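Local coordinates for putative endonuclease/exonuclease/phosphatase family protein (Bacteroides thetaiotaomicron, PDB 3MPR) that probably acts as a metal-dependent nuclease of the DNase I-like endonuclease/exonuclease/phosphatase family, at residues Asn16-Gly19 / Ser20-Ala23; Ala36-Val39 / Gln40-Phe44; Glu51-Leu54 / His55-Lys58; Arg74-Gly77 / Lys78-Glu82. All blocks are in the same frame, centred on the assembly; numbering follows the deposited sequence.

How the interactions relate
Interactions 1, 3 and 4 converge on the magnesium site of which Glu51, in interaction 3, is a known ligand, although no metal is bound to this chain. Interactions 1 and 3, with centres 13 Å apart, are joined by the probable hydrogen bond from Asn16 N to Glu51 OE1, 2.9 Å. Interactions 3 and 4 are closer still, 11 Å between centres, with Glu82 OE1 lying 3.4 Å from Glu51 CA. Interaction 4 also meets interaction 1, where Glu82 packs against Asn16. Interaction 2 stands apart, its nearest atoms about 9 Å from interaction 3 and about 17 Å from interaction 4; it ends helix 28-41 at the second subunit.

Interaction 1. Residues Asn16-Gly19 / Ser20-Ala23; sequences NANG and SDSA
Asn18 and Asp21 grip each other by two hydrogen bonds that run in opposite senses. In the first, Asp21 N donates to Asn18 OD1 at 2.9 Å, with an N-H...O angle of 162° and the donor lying above the plane of the side-chain carbonyl. In the second, Asn18 ND2 donates to Asp21 OD2 at 3.0 Å; this bond is more bent, and the carboxylate oxygen is met from above its plane. The amide and carboxylate planes are turned 52° apart. Asn18 thus serves as N-cap of helix 19-24: its OD1 takes the capping bond from the backbone of Asp21, three residues on, and its ND2 adds a second bond, from side chain to side chain. With chi1 at 65°, CG sits between the backbone N and the carbonyl carbon, which turns OD1 toward the first turn. Backbone bonding then takes over: Ala23 N reaches Gly19 O at 3.0 Å, while Ser22 N to Asn18 O is weak at 3.3 Å. The same Asn18 ND2 also donates to Asn16 O, 3.0 Å away. Water 1 bridges that carbonyl and the carboxylate, donating to Asn16 O at 2.7 Å and to Asp21 OD2 at 2.8 Å. Asp21 has further charged partners, with salt bridges from OD1 to Arg24 and from OD2 to Arg15.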
loop_
_atom_site.group_PDB
_atom_site.type_symbol
_atom_site.label_atom_id
_atom_site.label_comp_id
_atom_site.label_asym_id
_atom_site.label_seq_id
_atom_site.Cartn_x
_atom_site.Cartn_y
_atom_site.Cartn_z
ATOM N N ASN A 16 16.920 8.420 -12.689
ATOM C CA ASN A 16 17.093 8.999 -14.014
ATOM C C ASN A 16 17.156 7.908 -15.084
ATOM O O ASN A 16 17.708 6.829 -14.861
ATOM C CB ASN A 16 18.342 9.878 -14.058
ATOM C CG ASN A 16 19.614 9.071 -14.055
ATOM O OD1 ASN A 16 20.246 8.885 -13.019
ATOM N ND2 ASN A 16 19.996 8.577 -15.222
ATOM N N ALA A 17 16.580 8.195 -16.242
ATOM C CA ALA A 17 16.597 7.243 -17.345
ATOM C C ALA A 17 17.986 7.185 -17.972
ATOM O O ALA A 17 18.508 8.199 -18.427
ATOM C CB ALA A 17 15.548 7.602 -18.376
ATOM N N ASN A 18 18.583 5.997 -17.974
ATOM C CA ASN A 18 19.917 5.792 -18.551
ATOM C C ASN A 18 20.089 4.392 -19.136
ATOM O O ASN A 18 19.333 3.472 -18.809
ATOM C CB ASN A 18 21.012 6.041 -17.509
ATOM C CG ASN A 18 20.970 5.043 -16.368
ATOM O OD1 ASN A 18 21.554 3.957 -16.451
ATOM N ND2 ASN A 18 20.267 5.404 -15.288
ATOM N N GLY A 19 21.107 4.235 -19.981
ATOM C CA GLY A 19 21.355 2.985 -20.682
ATOM C C GLY A 19 21.837 1.821 -19.834
ATOM O O GLY A 19 21.565 0.666 -20.162
ATOM N N SER A 20 22.558 2.109 -18.754
ATOM C CA SER A 20 23.038 1.066 -17.847
ATOM C C SER A 20 21.898 0.341 -17.136
ATOM O O SER A 20 21.911 -0.882 -17.008
ATOM C CB SER A 20 23.992 1.653 -16.800
ATOM O OG SER A 20 25.188 2.123 -17.398
ATOM N N ASP A 21 20.921 1.097 -16.647
ATOM C CA ASP A 21 19.762 0.474 -16.020
ATOM C C ASP A 21 18.981 -0.344 -17.049
ATOM O O ASP A 21 18.575 -1.485 -16.779
ATOM C CB ASP A 21 18.845 1.513 -15.380
ATOM C CG ASP A 21 19.375 2.047 -14.058
ATOM O OD1 ASP A 21 20.174 1.357 -13.391
ATOM O OD2 ASP A 21 18.967 3.165 -13.679
ATOM N N SER A 22 18.771 0.228 -18.229
ATOM C CA SER A 22 18.027 -0.476 -19.274
ATOM C C SER A 22 18.673 -1.819 -19.608
ATOM O O SER A 22 17.985 -2.831 -19.767
ATOM C CB SER A 22 17.897 0.379 -20.539
ATOM O OG SER A 22 17.142 1.549 -20.284
ATOM N N ALA A 23 19.998 -1.830 -19.706
ATOM C CA ALA A 23 20.710 -3.066 -20.027
ATOM C C ALA A 23 20.548 -4.098 -18.917
ATOM O O ALA A 23 20.533 -5.300 -19.184
ATOM C CB ALA A 23 22.184 -2.791 -20.292
HETATM O O HOH W 1 16.854 4.248 -15.184
HETATM O O HOH W 2 24.437 4.656 -18.233
#

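Interaction 2. Residues Ala36-Val39 / Gln40-Phe44; sequences AQMV and QYHDF
Met38 O is gripped twice by His42: its backbone N donates at 2.8 Å with an N-H...O angle of 154°, and ND1 of the ring adds a weak bond at 3.3 Å. The carbonyl oxygen lies at the ring edge, near its plane, an approach set by chi1 of -72°, which folds CG back beside the backbone N. Tyr41 CD2 lies over the centre of one face of this imidazole. Residue 38 is selenomethionine.

Helix 28-41 is terminated here by a Schellman motif. Phe44 N reaches back to Val39 O at 3.2 Å, in the carbonyl plane and nearly straight at 168°, while Asp43 N bonds to Gln40 O at 3.2 Å; Asp43, with positive phi, is the C-prime residue. The same reversal lays the Phe44 ring across the Val39 side chain at about a right angle. Val39 CA stands over one ring face, offset toward the rim, in a CH-pi contact of 4.2 Å to the centroid, and Val39 CG2 touches Phe44 CD2 at 3.9 Å. An alanine at Phe44 would keep the backbone bond but is likely to open a gap beside Val39 and take the edge-to-face partner from Phe47.

Outward, the helix end meets the second subunit: Gln40 OE1 bonds to Tyr206 of that subunit, Asp43 pairs with its Arg240, and the Tyr41 ring stacks on its Tyr208. Within the helix, Tyr41 N binds Gln37 O at 2.8 Å.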
loop_
_atom_site.group_PDB
_atom_site.type_symbol
_atom_site.label_atom_id
_atom_site.label_comp_id
_atom_site.label_asym_id
_atom_site.label_seq_id
_atom_site.Cartn_x
_atom_site.Cartn_y
_atom_site.Cartn_z
ATOM N N ALA A 36 3.666 4.687 -11.929
ATOM C CA ALA A 36 2.411 5.432 -12.058
ATOM C C ALA A 36 1.257 4.693 -11.392
ATOM O O ALA A 36 0.461 5.300 -10.682
ATOM C CB ALA A 36 2.076 5.732 -13.530
ATOM N N GLN A 37 1.167 3.384 -11.612
ATOM C CA GLN A 37 0.173 2.586 -10.891
ATOM C C GLN A 37 0.280 2.720 -9.367
ATOM O O GLN A 37 -0.738 2.795 -8.682
ATOM C CB GLN A 37 0.216 1.112 -11.307
ATOM C CG GLN A 37 -0.465 0.836 -12.659
ATOM C CD GLN A 37 -1.330 -0.413 -12.625
ATOM O OE1 GLN A 37 -0.826 -1.527 -12.767
ATOM N NE2 GLN A 37 -2.640 -0.234 -12.409
HETATM N N MSE A 38 1.496 2.743 -8.826
HETATM C CA MSE A 38 1.639 2.889 -7.368
HETATM C C MSE A 38 1.107 4.231 -6.871
HETATM O O MSE A 38 0.434 4.301 -5.841
HETATM C CB MSE A 38 3.091 2.740 -6.936
HETATM C CG MSE A 38 3.677 1.368 -7.212
HETATM SE SE MSE A 38 5.454 1.197 -6.422
HETATM C CE MSE A 38 4.949 1.374 -4.559
ATOM N N VAL A 39 1.441 5.297 -7.594
ATOM C CA VAL A 39 0.946 6.637 -7.278
ATOM C C VAL A 39 -0.581 6.656 -7.231
ATOM O O VAL A 39 -1.194 7.248 -6.336
ATOM C CB VAL A 39 1.416 7.656 -8.347
ATOM C CG1 VAL A 39 0.749 9.008 -8.145
ATOM C CG2 VAL A 39 2.938 7.801 -8.323
ATOM N N GLN A 40 -1.198 6.001 -8.201
ATOM C CA GLN A 40 -2.645 5.976 -8.280
ATOM C C GLN A 40 -3.235 5.097 -7.196
ATOM O O GLN A 40 -4.126 5.523 -6.460
ATOM C CB GLN A 40 -3.078 5.493 -9.668
ATOM C CG GLN A 40 -2.659 6.448 -10.775
ATOM C CD GLN A 40 -2.971 5.913 -12.160
ATOM O OE1 GLN A 40 -2.677 4.756 -12.475
ATOM N NE2 GLN A 40 -3.578 6.748 -12.990
ATOM N N TYR A 41 -2.719 3.876 -7.079
ATOM C CA TYR A 41 -3.270 2.930 -6.107
ATOM C C TYR A 41 -3.098 3.401 -4.669
ATOM O O TYR A 41 -3.982 3.203 -3.826
ATOM C CB TYR A 41 -2.643 1.544 -6.272
ATOM C CG TYR A 41 -3.330 0.519 -5.397
ATOM C CD1 TYR A 41 -4.520 -0.058 -5.791
ATOM C CD2 TYR A 41 -2.810 0.171 -4.152
ATOM C CE1 TYR A 41 -5.163 -0.983 -5.001
ATOM C CE2 TYR A 41 -3.456 -0.751 -3.347
ATOM C CZ TYR A 41 -4.626 -1.322 -3.776
ATOM O OH TYR A 41 -5.286 -2.226 -2.975
ATOM N N HIS A 42 -1.957 4.019 -4.388
ATOM C CA HIS A 42 -1.646 4.462 -3.031
ATOM C C HIS A 42 -2.078 5.902 -2.756
ATOM O O HIS A 42 -1.740 6.470 -1.724
ATOM C CB HIS A 42 -0.166 4.239 -2.714
ATOM C CG HIS A 42 0.188 2.793 -2.531
ATOM N ND1 HIS A 42 0.831 2.049 -3.498
ATOM C CD2 HIS A 42 -0.032 1.951 -1.492
ATOM C CE1 HIS A 42 0.991 0.810 -3.062
ATOM N NE2 HIS A 42 0.482 0.729 -1.845
ATOM N N ASP A 43 -2.847 6.468 -3.677
ATOM C CA ASP A 43 -3.523 7.742 -3.471
ATOM C C ASP A 43 -2.595 8.898 -3.077
ATOM O O ASP A 43 -2.865 9.597 -2.094
ATOM C CB ASP A 43 -4.613 7.592 -2.402
ATOM C CG ASP A 43 -5.716 6.630 -2.815
ATOM O OD1 ASP A 43 -6.110 6.645 -3.999
ATOM O OD2 ASP A 43 -6.182 5.857 -1.948
ATOM N N PHE A 44 -1.511 9.112 -3.816
ATOM C CA PHE A 44 -0.661 10.272 -3.510
ATOM C C PHE A 44 -1.398 11.561 -3.948
ATOM O O PHE A 44 -1.687 11.743 -5.131
ATOM C CB PHE A 44 0.686 10.214 -4.248
ATOM C CG PHE A 44 1.572 9.031 -3.908
ATOM C CD1 PHE A 44 1.244 8.124 -2.913
ATOM C CD2 PHE A 44 2.769 8.851 -4.605
ATOM C CE1 PHE A 44 2.088 7.043 -2.630
ATOM C CE2 PHE A 44 3.622 7.785 -4.323
ATOM C CZ PHE A 44 3.276 6.877 -3.327
#

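Interaction 3. Residues Glu51-Leu54 / His55-Lys58; sequences ECFL and HQLK
The Phe53 ring and the Gln56 amide lie side by side and point the same way, their planes 44° apart. The His55 imidazole carries Gln56 CG over one face, offset toward the rim, and is approached obliquely by Phe53 CB. With chi1 of 75°, His55 CG lies between its backbone N and carbonyl carbon, which brings the imidazole back beside Phe53. Phe53 occupies the N-cap position of helix 54-63, the segment that follows strand 46-50 and the metal ligand Glu51. The first turn is secured by Leu57 N to Phe53 O, 3.2 Å, and Lys58 N to Leu54 O, 3.0 Å. A glycine in place of Gln56 would probably open a gap beside Phe53 and take away the cover over one face of His55. Beneath, Leu57 CD2 presses on Cys52 CB at 3.5 Å, tighter than usual van der Waals contact, and Leu57 also packs on Tyr69. The extended Lys58 chain passes obliquely over Leu54, its CE 3.9 Å from Leu54 CG.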
loop_
_atom_site.group_PDB
_atom_site.type_symbol
_atom_site.label_atom_id
_atom_site.label_comp_id
_atom_site.label_asym_id
_atom_site.label_seq_id
_atom_site.Cartn_x
_atom_site.Cartn_y
_atom_site.Cartn_z
ATOM N N GLU A 51 15.363 13.048 -9.750
ATOM C CA GLU A 51 16.122 12.441 -10.850
ATOM C C GLU A 51 15.496 12.438 -12.239
ATOM O O GLU A 51 16.117 11.961 -13.184
ATOM C CB GLU A 51 16.602 11.031 -10.502
ATOM C CG GLU A 51 17.638 11.003 -9.401
ATOM C CD GLU A 51 18.441 9.709 -9.353
ATOM O OE1 GLU A 51 18.623 9.059 -10.413
ATOM O OE2 GLU A 51 18.921 9.364 -8.252
ATOM N N CYS A 52 14.285 12.952 -12.389
ATOM C CA CYS A 52 13.649 12.889 -13.704
ATOM C C CYS A 52 14.210 13.905 -14.695
ATOM O O CYS A 52 14.293 15.087 -14.400
ATOM C CB CYS A 52 12.152 13.132 -13.584
ATOM S SG CYS A 52 11.259 11.738 -12.874
ATOM N N PHE A 53 14.544 13.439 -15.888
ATOM C CA PHE A 53 14.777 14.349 -16.991
ATOM C C PHE A 53 13.408 14.763 -17.509
ATOM O O PHE A 53 12.403 14.142 -17.182
ATOM C CB PHE A 53 15.606 13.668 -18.084
ATOM C CG PHE A 53 17.019 13.384 -17.681
ATOM C CD1 PHE A 53 17.916 14.417 -17.490
ATOM C CD2 PHE A 53 17.460 12.081 -17.523
ATOM C CE1 PHE A 53 19.223 14.162 -17.126
ATOM C CE2 PHE A 53 18.764 11.819 -17.155
ATOM C CZ PHE A 53 19.648 12.862 -16.956
ATOM N N LEU A 54 13.348 15.819 -18.310
ATOM C CA LEU A 54 12.054 16.306 -18.758
ATOM C C LEU A 54 11.240 15.227 -19.475
ATOM O O LEU A 54 10.029 15.157 -19.312
ATOM C CB LEU A 54 12.217 17.541 -19.658
ATOM C CG LEU A 54 10.932 18.134 -20.244
ATOM C CD1 LEU A 54 9.972 18.571 -19.147
ATOM C CD2 LEU A 54 11.243 19.301 -21.186
ATOM N N HIS A 55 11.888 14.390 -20.280
ATOM C CA HIS A 55 11.126 13.378 -21.000
ATOM C C HIS A 55 10.425 12.408 -20.046
ATOM O O HIS A 55 9.300 11.983 -20.306
ATOM C CB HIS A 55 11.962 12.654 -22.066
ATOM C CG HIS A 55 12.946 11.661 -21.524
ATOM N ND1 HIS A 55 14.233 12.002 -21.170
ATOM C CD2 HIS A 55 12.851 10.324 -21.345
ATOM C CE1 HIS A 55 14.880 10.924 -20.768
ATOM N NE2 HIS A 55 14.063 9.890 -20.865
ATOM N N GLN A 56 11.082 12.092 -18.934
ATOM C CA GLN A 56 10.488 11.242 -17.906
ATOM C C GLN A 56 9.294 11.917 -17.221
ATOM O O GLN A 56 8.315 11.257 -16.861
ATOM C CB GLN A 56 11.539 10.899 -16.855
ATOM C CG GLN A 56 12.686 10.051 -17.369
ATOM C CD GLN A 56 13.671 9.749 -16.278
ATOM O OE1 GLN A 56 13.443 8.862 -15.451
ATOM N NE2 GLN A 56 14.758 10.498 -16.242
ATOM N N LEU A 57 9.382 13.229 -17.015
ATOM C CA LEU A 57 8.266 13.969 -16.424
ATOM C C LEU A 57 7.053 13.911 -17.341
ATOM O O LEU A 57 5.920 13.750 -16.879
ATOM C CB LEU A 57 8.667 15.422 -16.146
ATOM C CG LEU A 57 9.771 15.612 -15.095
ATOM C CD1 LEU A 57 10.146 17.081 -15.010
ATOM C CD2 LEU A 57 9.305 15.092 -13.721
ATOM N N LYS A 58 7.286 14.043 -18.648
ATOM C CA LYS A 58 6.186 14.010 -19.613
ATOM C C LYS A 58 5.523 12.631 -19.654
ATOM O O LYS A 58 4.306 12.516 -19.758
ATOM C CB LYS A 58 6.687 14.424 -21.003
ATOM C CG LYS A 58 6.886 15.932 -21.101
ATOM C CD LYS A 58 7.529 16.331 -22.413
ATOM C CE LYS A 58 7.724 17.843 -22.484
ATOM N NZ LYS A 58 8.472 18.185 -23.733
#

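Interaction 4. Residues Arg74-Gly77 / Lys78-Glu82; sequences RDDG and KDKGE
Arg74 and Glu82 run side by side in the same direction at the base of the loop that connects strands 67-70 and 86-89, a loop closed by backbone bonds and carrying an Asx turn at Asp76. Their guanidinium and carboxylate planes are stacked, 18° apart. Glu82 OE1 sits over one guanidinium face, offset toward the rim, 3.4 Å from Arg74 NH2; the oxygen is well out of the guanidinium plane, so this salt bridge works by charge alone, with no N-H aimed at it. Water 4 supplies the directed link, accepting from NH2 and donating to OE1. In the backbone, Arg74 N donates to Glu82 O at 3.0 Å and Asp75 N to Lys80 O at 3.1 Å. Glu82 extends on to touch Glu51, the magnesium ligand.

At the other end, the Asp76 carboxylate is crossed at about a right angle by both Lys78 and Lys80. Its chi1 of 69° swings the group over the turn, where OD1 accepts from Lys78 N at 2.8 Å, the bond of the Asx turn, and from Lys80 N at 3.1 Å. The two donors come from opposite faces of the carboxylate plane, pinning it between them. The ammonium groups of both lysines stay beyond salt-bridge range but would probably favour the charged form of Asp76. Gly81 is required by its backbone angles, and a CB there would clash with Asp75 CG. Water 3 accepts from Arg74 NE and Glu82 N and donates to Asp75 OD1, 3.0 Å away.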
loop_
_atom_site.group_PDB
_atom_site.type_symbol
_atom_site.label_atom_id
_atom_site.label_comp_id
_atom_site.label_asym_id
_atom_site.label_seq_id
_atom_site.Cartn_x
_atom_site.Cartn_y
_atom_site.Cartn_z
ATOM N N ARG A 74 17.623 21.309 -13.298
ATOM C CA ARG A 74 18.670 21.832 -12.419
ATOM C C ARG A 74 19.917 22.333 -13.144
ATOM O O ARG A 74 20.719 23.037 -12.548
ATOM C CB ARG A 74 19.081 20.796 -11.361
ATOM C CG ARG A 74 19.959 19.647 -11.876
ATOM C CD ARG A 74 20.165 18.629 -10.765
ATOM N NE ARG A 74 21.051 17.527 -11.133
ATOM C CZ ARG A 74 21.326 16.501 -10.332
ATOM N NH1 ARG A 74 20.785 16.434 -9.120
ATOM N NH2 ARG A 74 22.137 15.539 -10.741
ATOM N N ASP A 75 20.091 21.959 -14.413
ATOM C CA ASP A 75 21.290 22.360 -15.163
ATOM C C ASP A 75 21.236 23.813 -15.627
ATOM O O ASP A 75 22.222 24.554 -15.529
ATOM C CB ASP A 75 21.500 21.453 -16.385
ATOM C CG ASP A 75 22.060 20.093 -16.019
ATOM O OD1 ASP A 75 22.242 19.810 -14.815
ATOM O OD2 ASP A 75 22.308 19.297 -16.947
ATOM N N ASP A 76 20.090 24.222 -16.152
ATOM C CA ASP A 76 19.982 25.559 -16.735
ATOM C C ASP A 76 18.720 26.294 -16.304
ATOM O O ASP A 76 18.427 27.392 -16.790
ATOM C CB ASP A 76 20.058 25.483 -18.263
ATOM C CG ASP A 76 18.839 24.830 -18.885
ATOM O OD1 ASP A 76 18.036 24.227 -18.136
ATOM O OD2 ASP A 76 18.685 24.914 -20.127
ATOM N N GLY A 77 17.964 25.687 -15.395
ATOM C CA GLY A 77 16.757 26.316 -14.895
ATOM C C GLY A 77 15.627 26.307 -15.901
ATOM O O GLY A 77 14.613 26.982 -15.718
ATOM N N LYS A 78 15.793 25.525 -16.956
ATOM C CA LYS A 78 14.766 25.397 -17.979
ATOM C C LYS A 78 14.437 23.920 -18.206
ATOM O O LYS A 78 13.840 23.288 -17.340
ATOM C CB LYS A 78 15.228 26.075 -19.273
ATOM C CG LYS A 78 15.417 27.581 -19.113
ATOM C CD LYS A 78 15.921 28.238 -20.403
ATOM C CE LYS A 78 17.343 27.804 -20.743
ATOM N NZ LYS A 78 17.876 28.484 -21.959
ATOM N N ASP A 79 14.848 23.370 -19.347
ATOM C CA ASP A 79 14.554 21.970 -19.681
ATOM C C ASP A 79 15.716 20.988 -19.493
ATOM O O ASP A 79 15.554 19.788 -19.730
ATOM C CB ASP A 79 14.064 21.862 -21.130
ATOM C CG ASP A 79 12.731 22.548 -21.351
ATOM O OD1 ASP A 79 12.003 22.790 -20.363
ATOM O OD2 ASP A 79 12.407 22.837 -22.517
ATOM N N LYS A 80 16.886 21.477 -19.091
ATOM C CA LYS A 80 18.062 20.613 -19.034
ATOM C C LYS A 80 18.377 20.066 -17.649
ATOM O O LYS A 80 18.350 20.795 -16.667
ATOM C CB LYS A 80 19.295 21.339 -19.581
ATOM C CG LYS A 80 19.303 21.462 -21.100
ATOM C CD LYS A 80 20.617 22.034 -21.611
ATOM C CE LYS A 80 20.646 22.045 -23.138
ATOM N NZ LYS A 80 19.447 22.719 -23.718
ATOM N N GLY A 81 18.700 18.778 -17.590
ATOM C CA GLY A 81 19.150 18.152 -16.361
ATOM C C GLY A 81 18.041 17.477 -15.565
ATOM O O GLY A 81 16.880 17.463 -15.974
ATOM N N GLU A 82 18.407 16.916 -14.419
ATOM C CA GLU A 82 17.427 16.279 -13.541
ATOM C C GLU A 82 16.569 17.334 -12.861
ATOM O O GLU A 82 16.996 18.475 -12.706
ATOM C CB GLU A 82 18.139 15.447 -12.486
ATOM C CG GLU A 82 19.007 14.349 -13.086
ATOM C CD GLU A 82 19.569 13.424 -12.033
ATOM O OE1 GLU A 82 19.290 13.640 -10.829
ATOM O OE2 GLU A 82 20.290 12.484 -12.412
HETATM O O HOH W 3 21.283 17.115 -14.009
HETATM O O HOH W 4 21.778 13.292 -9.126
HETATM O O HOH W 5 16.679 24.147 -21.589
#